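Local coordinates for single-strand DNA-binding protein (Agrobacterium tumefaciens, PDB 3BTP) that binds single-stranded DNA regardless of its sequence and mediates nuclear uptake of the transferred T-DNA strand during plant transformation, at residues Asp115-Val120 with Met206-Thr211; Tyr235-Thr238 with Gly242-Glu245; Asp372-Asn377 with Pro382-Leu387; Glu418-Leu423 with Leu429-Gly434. All coordinates share one frame; numbering follows the deposited sequence.

Interaction 1: Asp115-Val120 with Met206-Thr211; sequences DEYILV and MGITGT
Tyr117 and Ile208 form the tight half of this contact, where strand 117-124 of a four-stranded antiparallel sheet meets the turn that follows helix 186-206. Ile208 CD1 sits over one face of the Tyr117 ring, 3.9 Å from its centroid and 23° off the ring normal, a CH-pi contact displaced toward the rim at CD2 and CE2. Behind it CG1 continues across the same side chain, 3.8 Å from Tyr117 CE2, the two side chains running antiparallel and each reaching past the other. Phe145 of helix 142-147 touches both Tyr117 and Ile208, and Tyr152 of strand 149-153 packs on Ile208 and Met206, which makes this a small hydrophobic cluster against the sheet.

Met206 meets the ring only at its margin, SD 4.5 Å from Tyr117 CD2, but packs closely on the Glu116 carboxylate, its CG 3.4 Å from Glu116 OE2. That approach is not a hydrogen bond: the carboxylate is engaged by Lys133 through OE2 and by Arg112 through OE1, so the methionine methylenes merely lie beside an ion-paired group. Glu116 reaches this place because CG is tucked between the backbone N and the carbonyl carbon (chi1 66°) and the chain beyond runs extended.

Exposed Gly207 leaves helical geometry with positive phi (83°), and Ile208, just after it, points to the strand. On this more open side the link is through water: one molecule lies in the plane of the Tyr117 ring, 2.7 Å from OH, and donates to Met206 O at 2.9 Å.

Interaction 2: Tyr235-Thr238 with Gly242-Glu245; sequences YIQT and GRRE
Tyr235 and Arg243 lie flat on one another on the face of a two-stranded antiparallel beta hairpin that carries Tyr235, Gln237, Arg243 and Glu245. The guanidinium plane is only 5° from that of the ring, and Arg243 CZ stands 3.7 Å from the Tyr235 centroid, over the face, in a cation-pi stack. NH2 hangs above the ring centre while CZ covers the CG side. The arginine turns back over its diagonal neighbour through a bend at chi3 (-54°). Glu245, paired directly with Tyr235, crosses the ring obliquely instead, its CG 3.7 Å from CE1 and its carboxylate plane turned 50° from the ring. Gln237 flanks the arginine on the same face: OE1 lies near CG of Arg243, and NE2 bonds to Thr238 O in the amide plane.

Ile236 and Arg244 point to the other face, where Arg244 forms a salt bridge with Asp262. Their backbones make the hydrogen-bonded pair, Ile236 N to Arg244 O and Arg244 N to Ile236 O.

Toward the turn, Gly242 O takes two bonds from Thr238. The backbone N approaches at 3.1 Å, tilted from the carbonyl plane, whereas Thr238 OG1 donates in that plane, on a lone pair, at 2.7 Å.

Interaction 3: Asp372-Asn377 with Pro382-Leu387; sequences DYLLQN and PWTQAL
Apolar contacts between Leu374 and Leu387 make up one side of the meeting between helices 371-377 and 382-388. Leu374 CD2 is 3.7 Å from Leu387 CD1, the side chains crossing at about a right angle, and the same methyl rests 3.8 Å from Trp383 CB. Leu374 can reach both because its CG swings away from the backbone N (chi1 -161°), directing the branch at the second helix. Val351 of the neighbouring strand packs on Leu374, Trp383 and Leu387 together. Leu375, the next residue of the helix, adds its CD1, which approaches Thr384 CG2 at 3.8 Å and lies more distantly from Leu387 CD1.

The polar element is Thr384, which divides its two branches between neighbours. CG2 faces Leu375, while OG1 lies 3.5 Å from Leu374 CG and 3.3 Å from Leu374 O without bonding to it. The hydroxyl bonds instead to Leu378 O, near the end of the first helix, so a buried oxygen is satisfied by the connecting segment.

The indole of Trp383 turns away from the first helix, and its NE1 hydrogen-bonds to the backbone of the chain of another protein, which also packs against Leu374. With short segment axes 105° apart and 9.3 Å at closest approach, these are two consecutive short helices, joined by the four residues 378-381, that cross steeply beside strand 349-352 of the closed beta barrel.

Interaction 4: Glu418-Leu423 with Leu429-Gly434; sequences EHFTQL and LPVSMG
Phe420 of helix 417-427 pushes the end of its ring between Val431 and Gly434. The chain reverses after this helix into a 3-10 segment, 431-434, and Phe420 packs across that reversal. The side chain leaves the helix with CG opposite the backbone N (chi1 177°), which carries the ring outward to the turn. Its chi2 of 74° then sets the ring so that Val431 O lies at the edge and in its plane, 3.6 Å from CZ and 3.7 Å from CE2. The aromatic C-H edge is thus directed at a carbonyl oxygen, a contact that is probably mildly favourable electrostatically. That same oxygen accepts the backbone N-H of Gly434 at 3.1 Å, which is how the turn closes.

Val431 adds one apolar contact beside this edge, and the two side chains cross at a slant. CG1 lies opposite the carbonyl carbon (chi1 -62°), leaving CG2 between the backbone N and the carbonyl carbon. Of the valine side chain CB is nearest, at 4.1 Å from Phe420 CE2, with CG1 only slightly farther.

Pro409, Leu412 and Glu413 of helix 409-415 also pack on Phe420, so this aromatic ties two consecutive helices to the turn. Gly434 completes the site by offering backbone alone, and Phe420 CZ lies 3.6 Å from Gly434 CA.

In the fold
The four interactions follow one another in series along the chain, each closing before the next begins. Interactions 1 and 2 belong to the earlier part, on separate sheets, the four-stranded one holding strand 117-124 and the two-stranded hairpin; their centres are 27 Å apart. Interactions 3 and 4 come later, among the helices around the eight-stranded barrel, and lie on the same side of the chain's centre. Their centres are 16 Å apart and they touch, with Leu387 O 3.3 Å from Pro430 CD. Interaction 2 is on the opposite side, its centre 48 Å from that of interaction 4. Interactions 1 and 2 thus lie in the region of the smaller sheets, interactions 3 and 4 beside the barrel.

Interaction 1: Asp115-Val120 with Met206-Thr211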
# COMPACT_ATOMS: atom_id res chain seq x y z
N ASP A 115 -11.11 -2.84 18.02
CA ASP A 115 -10.39 -1.64 17.61
C ASP A 115 -10.74 -1.20 16.18
O ASP A 115 -9.95 -0.54 15.52
CB ASP A 115 -8.87 -1.90 17.77
CG ASP A 115 -8.34 -2.97 16.81
OD1 ASP A 115 -9.17 -3.48 16.06
OD2 ASP A 115 -7.10 -3.28 16.77
N GLU A 116 -11.93 -1.56 15.71
CA GLU A 116 -12.37 -1.30 14.33
C GLU A 116 -12.62 0.22 14.06
O GLU A 116 -12.74 0.65 12.90
CB GLU A 116 -13.63 -2.15 14.03
CG GLU A 116 -14.92 -1.79 14.85
CD GLU A 116 -16.24 -2.54 14.33
OE1 GLU A 116 -16.28 -3.18 13.23
OE2 GLU A 116 -17.26 -2.47 15.05
N TYR A 117 -12.76 1.01 15.16
CA TYR A 117 -12.65 2.46 15.07
C TYR A 117 -11.99 3.07 16.30
O TYR A 117 -11.92 2.45 17.39
CB TYR A 117 -13.97 3.19 14.61
CG TYR A 117 -15.07 3.22 15.67
CD1 TYR A 117 -15.07 4.22 16.68
CD2 TYR A 117 -16.07 2.22 15.70
CE1 TYR A 117 -16.04 4.25 17.67
CE2 TYR A 117 -17.07 2.26 16.66
CZ TYR A 117 -17.05 3.26 17.65
OH TYR A 117 -18.01 3.27 18.61
N ILE A 118 -11.45 4.27 16.07
CA ILE A 118 -10.91 5.13 17.08
C ILE A 118 -11.61 6.50 16.94
O ILE A 118 -11.77 7.02 15.83
CB ILE A 118 -9.38 5.29 16.90
CG1 ILE A 118 -8.64 3.93 16.93
CG2 ILE A 118 -8.81 6.26 17.93
CD1 ILE A 118 -7.21 4.01 16.50
N LEU A 119 -12.02 7.10 18.07
CA LEU A 119 -12.60 8.45 18.08
C LEU A 119 -11.55 9.43 18.50
O LEU A 119 -10.97 9.30 19.59
CB LEU A 119 -13.80 8.54 19.07
CG LEU A 119 -15.08 7.81 18.57
CD1 LEU A 119 -16.25 8.20 19.50
CD2 LEU A 119 -15.47 8.12 17.06
N VAL A 120 -11.25 10.40 17.63
CA VAL A 120 -10.21 11.38 17.98
C VAL A 120 -10.85 12.72 18.30
O VAL A 120 -11.78 13.15 17.64
CB VAL A 120 -9.12 11.57 16.87
CG1 VAL A 120 -7.95 12.44 17.42
CG2 VAL A 120 -8.62 10.21 16.34
N MET A 206 -21.51 -1.27 13.20
CA MET A 206 -20.51 -0.79 14.17
C MET A 206 -21.17 -0.02 15.36
O MET A 206 -20.51 0.27 16.38
CB MET A 206 -19.44 0.09 13.48
CG MET A 206 -18.50 -0.63 12.41
SD MET A 206 -17.15 0.50 11.73
CE MET A 206 -18.16 1.19 10.48
N GLY A 207 -22.43 0.33 15.21
CA GLY A 207 -23.15 1.05 16.27
C GLY A 207 -22.92 2.55 16.29
O GLY A 207 -23.19 3.20 17.29
N ILE A 208 -22.43 3.10 15.17
CA ILE A 208 -22.14 4.53 15.04
C ILE A 208 -23.38 5.27 14.54
O ILE A 208 -23.88 4.98 13.47
CB ILE A 208 -20.89 4.75 14.04
CG1 ILE A 208 -19.66 4.01 14.55
CG2 ILE A 208 -20.58 6.21 13.84
CD1 ILE A 208 -18.40 4.15 13.71
N THR A 209 -23.85 6.28 15.25
CA THR A 209 -25.03 7.03 14.78
C THR A 209 -24.76 8.36 14.08
O THR A 209 -25.63 8.90 13.42
CB THR A 209 -26.00 7.27 15.95
OG1 THR A 209 -25.27 7.80 17.06
CG2 THR A 209 -26.70 5.97 16.37
N GLY A 210 -23.56 8.91 14.24
CA GLY A 210 -23.12 10.06 13.47
C GLY A 210 -22.26 9.57 12.30
O GLY A 210 -21.12 9.11 12.49
N THR A 211 -22.85 9.65 11.12
CA THR A 211 -22.41 9.00 9.90
C THR A 211 -22.06 10.00 8.79
O THR A 211 -21.96 9.58 7.61
CB THR A 211 -23.47 8.04 9.28
OG1 THR A 211 -24.57 8.79 8.77
CG2 THR A 211 -23.92 6.90 10.20
O HOH W 1 -20.17 1.75 18.86

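Interaction 2: Tyr235-Thr238 with Gly242-Glu245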
# COMPACT_ATOMS: atom_id res chain seq x y z
N TYR A 235 -0.66 23.67 3.19
CA TYR A 235 0.00 23.43 4.50
C TYR A 235 -0.87 23.72 5.69
O TYR A 235 -1.77 24.57 5.63
CB TYR A 235 1.32 24.19 4.66
CG TYR A 235 2.28 23.81 3.56
CD1 TYR A 235 3.15 22.72 3.69
CD2 TYR A 235 2.25 24.50 2.36
CE1 TYR A 235 3.95 22.35 2.64
CE2 TYR A 235 3.07 24.17 1.33
CZ TYR A 235 3.90 23.11 1.47
OH TYR A 235 4.68 22.83 0.39
N ILE A 236 -0.68 22.95 6.75
CA ILE A 236 -1.22 23.32 8.03
C ILE A 236 -0.01 23.71 8.87
O ILE A 236 1.02 23.08 8.77
CB ILE A 236 -2.00 22.16 8.71
CG1 ILE A 236 -3.31 21.88 7.98
CG2 ILE A 236 -2.30 22.49 10.16
CD1 ILE A 236 -4.04 23.17 7.42
N GLN A 237 -0.15 24.77 9.65
CA GLN A 237 0.86 25.24 10.58
C GLN A 237 0.56 24.73 11.98
O GLN A 237 -0.54 24.90 12.51
CB GLN A 237 0.82 26.79 10.59
CG GLN A 237 1.91 27.50 11.43
CD GLN A 237 3.25 27.29 10.86
OE1 GLN A 237 3.51 27.74 9.76
NE2 GLN A 237 4.13 26.56 11.57
N THR A 238 1.54 24.05 12.55
CA THR A 238 1.47 23.78 13.96
C THR A 238 2.14 24.96 14.72
O THR A 238 3.04 25.67 14.20
CB THR A 238 2.12 22.36 14.42
OG1 THR A 238 3.53 22.39 14.23
CG2 THR A 238 1.54 21.15 13.72
N GLY A 242 6.40 22.93 13.29
CA GLY A 242 6.62 23.18 11.87
C GLY A 242 5.30 23.03 11.09
O GLY A 242 4.22 22.87 11.64
N ARG A 243 5.39 23.12 9.78
CA ARG A 243 4.22 22.94 8.89
C ARG A 243 4.02 21.49 8.46
O ARG A 243 4.96 20.72 8.42
CB ARG A 243 4.53 23.69 7.59
CG ARG A 243 4.55 25.15 7.83
CD ARG A 243 4.25 25.86 6.57
NE ARG A 243 5.12 25.46 5.46
CZ ARG A 243 5.02 26.07 4.29
NH1 ARG A 243 4.07 27.07 4.18
NH2 ARG A 243 5.85 25.71 3.30
N ARG A 244 2.81 21.15 8.05
CA ARG A 244 2.62 19.86 7.40
C ARG A 244 1.81 19.96 6.12
O ARG A 244 0.72 20.56 6.07
CB ARG A 244 1.93 18.89 8.35
CG ARG A 244 2.68 18.46 9.57
CD ARG A 244 3.88 17.52 9.31
NE ARG A 244 4.40 17.21 10.65
CZ ARG A 244 5.20 18.02 11.39
NH1 ARG A 244 5.63 19.22 10.92
NH2 ARG A 244 5.60 17.63 12.62
N GLU A 245 2.30 19.31 5.08
CA GLU A 245 1.61 19.32 3.79
C GLU A 245 0.32 18.45 3.79
O GLU A 245 0.31 17.37 4.36
CB GLU A 245 2.55 18.87 2.71
CG GLU A 245 2.14 19.38 1.40
CD GLU A 245 3.00 18.84 0.29
OE1 GLU A 245 4.21 18.60 0.55
OE2 GLU A 245 2.46 18.65 -0.82

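Interaction 3: Asp372-Asn377 with Pro382-Leu387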
# COMPACT_ATOMS: atom_id res chain seq x y z
N ASP A 372 5.72 -12.22 -0.16
CA ASP A 372 5.73 -11.59 1.12
C ASP A 372 4.56 -10.60 1.38
O ASP A 372 3.85 -10.71 2.40
CB ASP A 372 7.04 -10.83 1.23
CG ASP A 372 7.13 -10.00 2.51
OD1 ASP A 372 7.22 -10.63 3.58
OD2 ASP A 372 7.06 -8.73 2.43
N TYR A 373 4.39 -9.62 0.51
CA TYR A 373 3.20 -8.77 0.50
C TYR A 373 1.88 -9.59 0.64
O TYR A 373 1.05 -9.36 1.52
CB TYR A 373 3.18 -7.88 -0.78
CG TYR A 373 2.05 -6.90 -0.81
CD1 TYR A 373 2.16 -5.64 -0.17
CD2 TYR A 373 0.88 -7.21 -1.42
CE1 TYR A 373 1.10 -4.70 -0.18
CE2 TYR A 373 -0.21 -6.32 -1.41
CZ TYR A 373 -0.10 -5.09 -0.79
OH TYR A 373 -1.21 -4.26 -0.86
N LEU A 374 1.70 -10.53 -0.26
CA LEU A 374 0.53 -11.34 -0.24
C LEU A 374 0.32 -12.14 1.06
O LEU A 374 -0.76 -12.09 1.64
CB LEU A 374 0.54 -12.24 -1.47
CG LEU A 374 -0.73 -12.91 -1.97
CD1 LEU A 374 -1.86 -11.92 -2.41
CD2 LEU A 374 -0.31 -13.89 -3.11
N LEU A 375 1.33 -12.86 1.50
CA LEU A 375 1.25 -13.69 2.67
C LEU A 375 1.12 -12.92 4.00
O LEU A 375 0.48 -13.41 4.94
CB LEU A 375 2.47 -14.62 2.77
CG LEU A 375 2.34 -16.01 2.13
CD1 LEU A 375 1.91 -16.05 0.63
CD2 LEU A 375 3.62 -16.76 2.33
N GLN A 376 1.75 -11.73 4.08
CA GLN A 376 1.68 -10.89 5.26
C GLN A 376 0.30 -10.25 5.37
O GLN A 376 -0.31 -10.13 6.44
CB GLN A 376 2.80 -9.76 5.23
CG GLN A 376 3.59 -9.61 6.57
CD GLN A 376 3.39 -8.25 7.28
OE1 GLN A 376 4.21 -7.35 7.12
NE2 GLN A 376 2.30 -8.10 8.08
N ASN A 377 -0.16 -9.77 4.25
CA ASN A 377 -1.27 -8.86 4.25
C ASN A 377 -2.63 -9.55 3.96
O ASN A 377 -3.68 -9.02 4.31
CB ASN A 377 -1.03 -7.73 3.25
CG ASN A 377 0.01 -6.77 3.73
OD1 ASN A 377 0.89 -6.43 2.98
ND2 ASN A 377 -0.07 -6.34 4.96
N PRO A 382 -7.32 -16.90 -1.27
CA PRO A 382 -7.09 -18.21 -1.97
C PRO A 382 -5.74 -18.33 -2.70
O PRO A 382 -5.22 -19.42 -2.74
CB PRO A 382 -8.28 -18.32 -2.94
CG PRO A 382 -8.92 -17.04 -2.96
CD PRO A 382 -8.55 -16.23 -1.75
N TRP A 383 -5.16 -17.23 -3.27
CA TRP A 383 -3.72 -17.24 -3.73
C TRP A 383 -2.76 -17.64 -2.62
O TRP A 383 -2.06 -18.64 -2.70
CB TRP A 383 -3.31 -15.91 -4.37
CG TRP A 383 -3.98 -15.71 -5.64
CD1 TRP A 383 -5.25 -15.30 -5.82
CD2 TRP A 383 -3.45 -15.98 -6.95
NE1 TRP A 383 -5.57 -15.28 -7.15
CE2 TRP A 383 -4.48 -15.65 -7.88
CE3 TRP A 383 -2.20 -16.45 -7.44
CZ2 TRP A 383 -4.31 -15.76 -9.28
CZ3 TRP A 383 -2.02 -16.57 -8.85
CH2 TRP A 383 -3.08 -16.22 -9.74
N THR A 384 -2.81 -16.91 -1.51
CA THR A 384 -1.94 -17.19 -0.35
C THR A 384 -2.07 -18.63 0.11
O THR A 384 -1.10 -19.27 0.42
CB THR A 384 -2.33 -16.32 0.87
OG1 THR A 384 -2.13 -14.94 0.58
CG2 THR A 384 -1.53 -16.70 2.15
N GLN A 385 -3.29 -19.11 0.23
CA GLN A 385 -3.46 -20.44 0.79
C GLN A 385 -3.01 -21.52 -0.22
O GLN A 385 -2.38 -22.47 0.18
CB GLN A 385 -4.93 -20.61 1.17
CG GLN A 385 -5.34 -19.70 2.29
CD GLN A 385 -5.48 -20.50 3.52
OE1 GLN A 385 -4.59 -21.31 3.81
NE2 GLN A 385 -6.64 -20.39 4.22
N ALA A 386 -3.33 -21.37 -1.51
CA ALA A 386 -2.75 -22.28 -2.54
C ALA A 386 -1.21 -22.30 -2.52
O ALA A 386 -0.60 -23.39 -2.62
CB ALA A 386 -3.30 -21.91 -3.98
N LEU A 387 -0.57 -21.10 -2.42
CA LEU A 387 0.92 -21.00 -2.34
C LEU A 387 1.53 -21.73 -1.14
O LEU A 387 2.61 -22.31 -1.24
CB LEU A 387 1.41 -19.53 -2.34
CG LEU A 387 1.23 -18.74 -3.66
CD1 LEU A 387 1.23 -17.20 -3.48
CD2 LEU A 387 2.21 -19.14 -4.72

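Interaction 4: Glu418-Leu423 with Leu429-Gly434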
# COMPACT_ATOMS: atom_id res chain seq x y z
N GLU A 418 21.49 -23.87 -1.17
CA GLU A 418 21.55 -23.10 0.11
C GLU A 418 20.76 -21.79 0.11
O GLU A 418 20.06 -21.48 1.06
CB GLU A 418 22.99 -22.79 0.52
CG GLU A 418 23.74 -24.02 1.07
CD GLU A 418 22.99 -24.67 2.25
OE1 GLU A 418 22.66 -23.92 3.22
OE2 GLU A 418 22.72 -25.92 2.19
N HIS A 419 20.94 -20.98 -0.92
CA HIS A 419 20.14 -19.76 -1.00
C HIS A 419 18.64 -20.14 -1.17
O HIS A 419 17.77 -19.50 -0.60
CB HIS A 419 20.62 -18.91 -2.18
CG HIS A 419 19.83 -17.66 -2.35
ND1 HIS A 419 19.81 -16.66 -1.39
CD2 HIS A 419 19.02 -17.26 -3.35
CE1 HIS A 419 19.04 -15.68 -1.81
NE2 HIS A 419 18.56 -16.01 -3.00
N PHE A 420 18.34 -21.14 -1.99
CA PHE A 420 16.95 -21.60 -2.15
C PHE A 420 16.22 -21.85 -0.82
O PHE A 420 15.08 -21.40 -0.67
CB PHE A 420 16.89 -22.89 -2.99
CG PHE A 420 15.49 -23.47 -3.15
CD1 PHE A 420 14.55 -22.87 -4.00
CD2 PHE A 420 15.12 -24.67 -2.48
CE1 PHE A 420 13.23 -23.44 -4.17
CE2 PHE A 420 13.86 -25.22 -2.62
CZ PHE A 420 12.90 -24.63 -3.49
N THR A 421 16.89 -22.58 0.10
CA THR A 421 16.30 -22.97 1.37
C THR A 421 16.12 -21.78 2.28
O THR A 421 15.09 -21.67 2.92
CB THR A 421 17.10 -24.15 2.13
OG1 THR A 421 17.26 -25.27 1.25
CG2 THR A 421 16.29 -24.66 3.41
N GLN A 422 17.11 -20.88 2.31
CA GLN A 422 16.96 -19.62 3.05
C GLN A 422 15.85 -18.64 2.53
O GLN A 422 15.06 -18.06 3.30
CB GLN A 422 18.32 -18.92 3.02
CG GLN A 422 19.30 -19.49 4.04
CD GLN A 422 20.73 -19.32 3.57
OE1 GLN A 422 21.09 -18.28 3.02
NE2 GLN A 422 21.54 -20.38 3.72
N LEU A 423 15.78 -18.50 1.20
CA LEU A 423 14.81 -17.63 0.56
C LEU A 423 13.40 -18.17 0.84
O LEU A 423 12.48 -17.43 1.14
CB LEU A 423 15.02 -17.62 -0.94
CG LEU A 423 14.13 -16.64 -1.65
CD1 LEU A 423 15.00 -15.93 -2.73
CD2 LEU A 423 12.86 -17.37 -2.25
N LEU A 429 7.36 -19.93 1.75
CA LEU A 429 6.95 -20.91 0.76
C LEU A 429 7.53 -22.27 1.12
O LEU A 429 8.63 -22.35 1.74
CB LEU A 429 7.35 -20.46 -0.67
CG LEU A 429 6.54 -19.28 -1.26
CD1 LEU A 429 7.13 -18.89 -2.55
CD2 LEU A 429 5.04 -19.56 -1.47
N PRO A 430 6.78 -23.35 0.78
CA PRO A 430 7.32 -24.70 1.04
C PRO A 430 8.35 -25.13 -0.03
O PRO A 430 8.13 -24.90 -1.21
CB PRO A 430 6.07 -25.58 1.07
CG PRO A 430 5.15 -24.88 -0.01
CD PRO A 430 5.43 -23.38 0.15
N VAL A 431 9.46 -25.72 0.42
CA VAL A 431 10.54 -26.25 -0.40
C VAL A 431 10.16 -27.30 -1.48
O VAL A 431 10.90 -27.50 -2.45
CB VAL A 431 11.69 -26.72 0.50
CG1 VAL A 431 12.25 -25.52 1.30
CG2 VAL A 431 11.22 -27.91 1.40
N SER A 432 9.00 -27.94 -1.34
CA SER A 432 8.41 -28.82 -2.39
C SER A 432 8.24 -28.16 -3.80
O SER A 432 8.27 -28.84 -4.82
CB SER A 432 7.04 -29.32 -1.90
OG SER A 432 5.99 -28.37 -2.15
N MET A 433 8.12 -26.83 -3.86
CA MET A 433 8.05 -26.11 -5.16
C MET A 433 9.30 -26.30 -6.02
O MET A 433 9.24 -26.18 -7.25
CB MET A 433 7.88 -24.58 -4.95
CG MET A 433 6.57 -24.17 -4.33
SD MET A 433 6.17 -22.44 -4.70
CE MET A 433 4.46 -22.33 -4.16
N GLY A 434 10.42 -26.56 -5.38
CA GLY A 434 11.65 -26.75 -6.10
C GLY A 434 11.90 -28.15 -6.66
O GLY A 434 12.99 -28.39 -7.19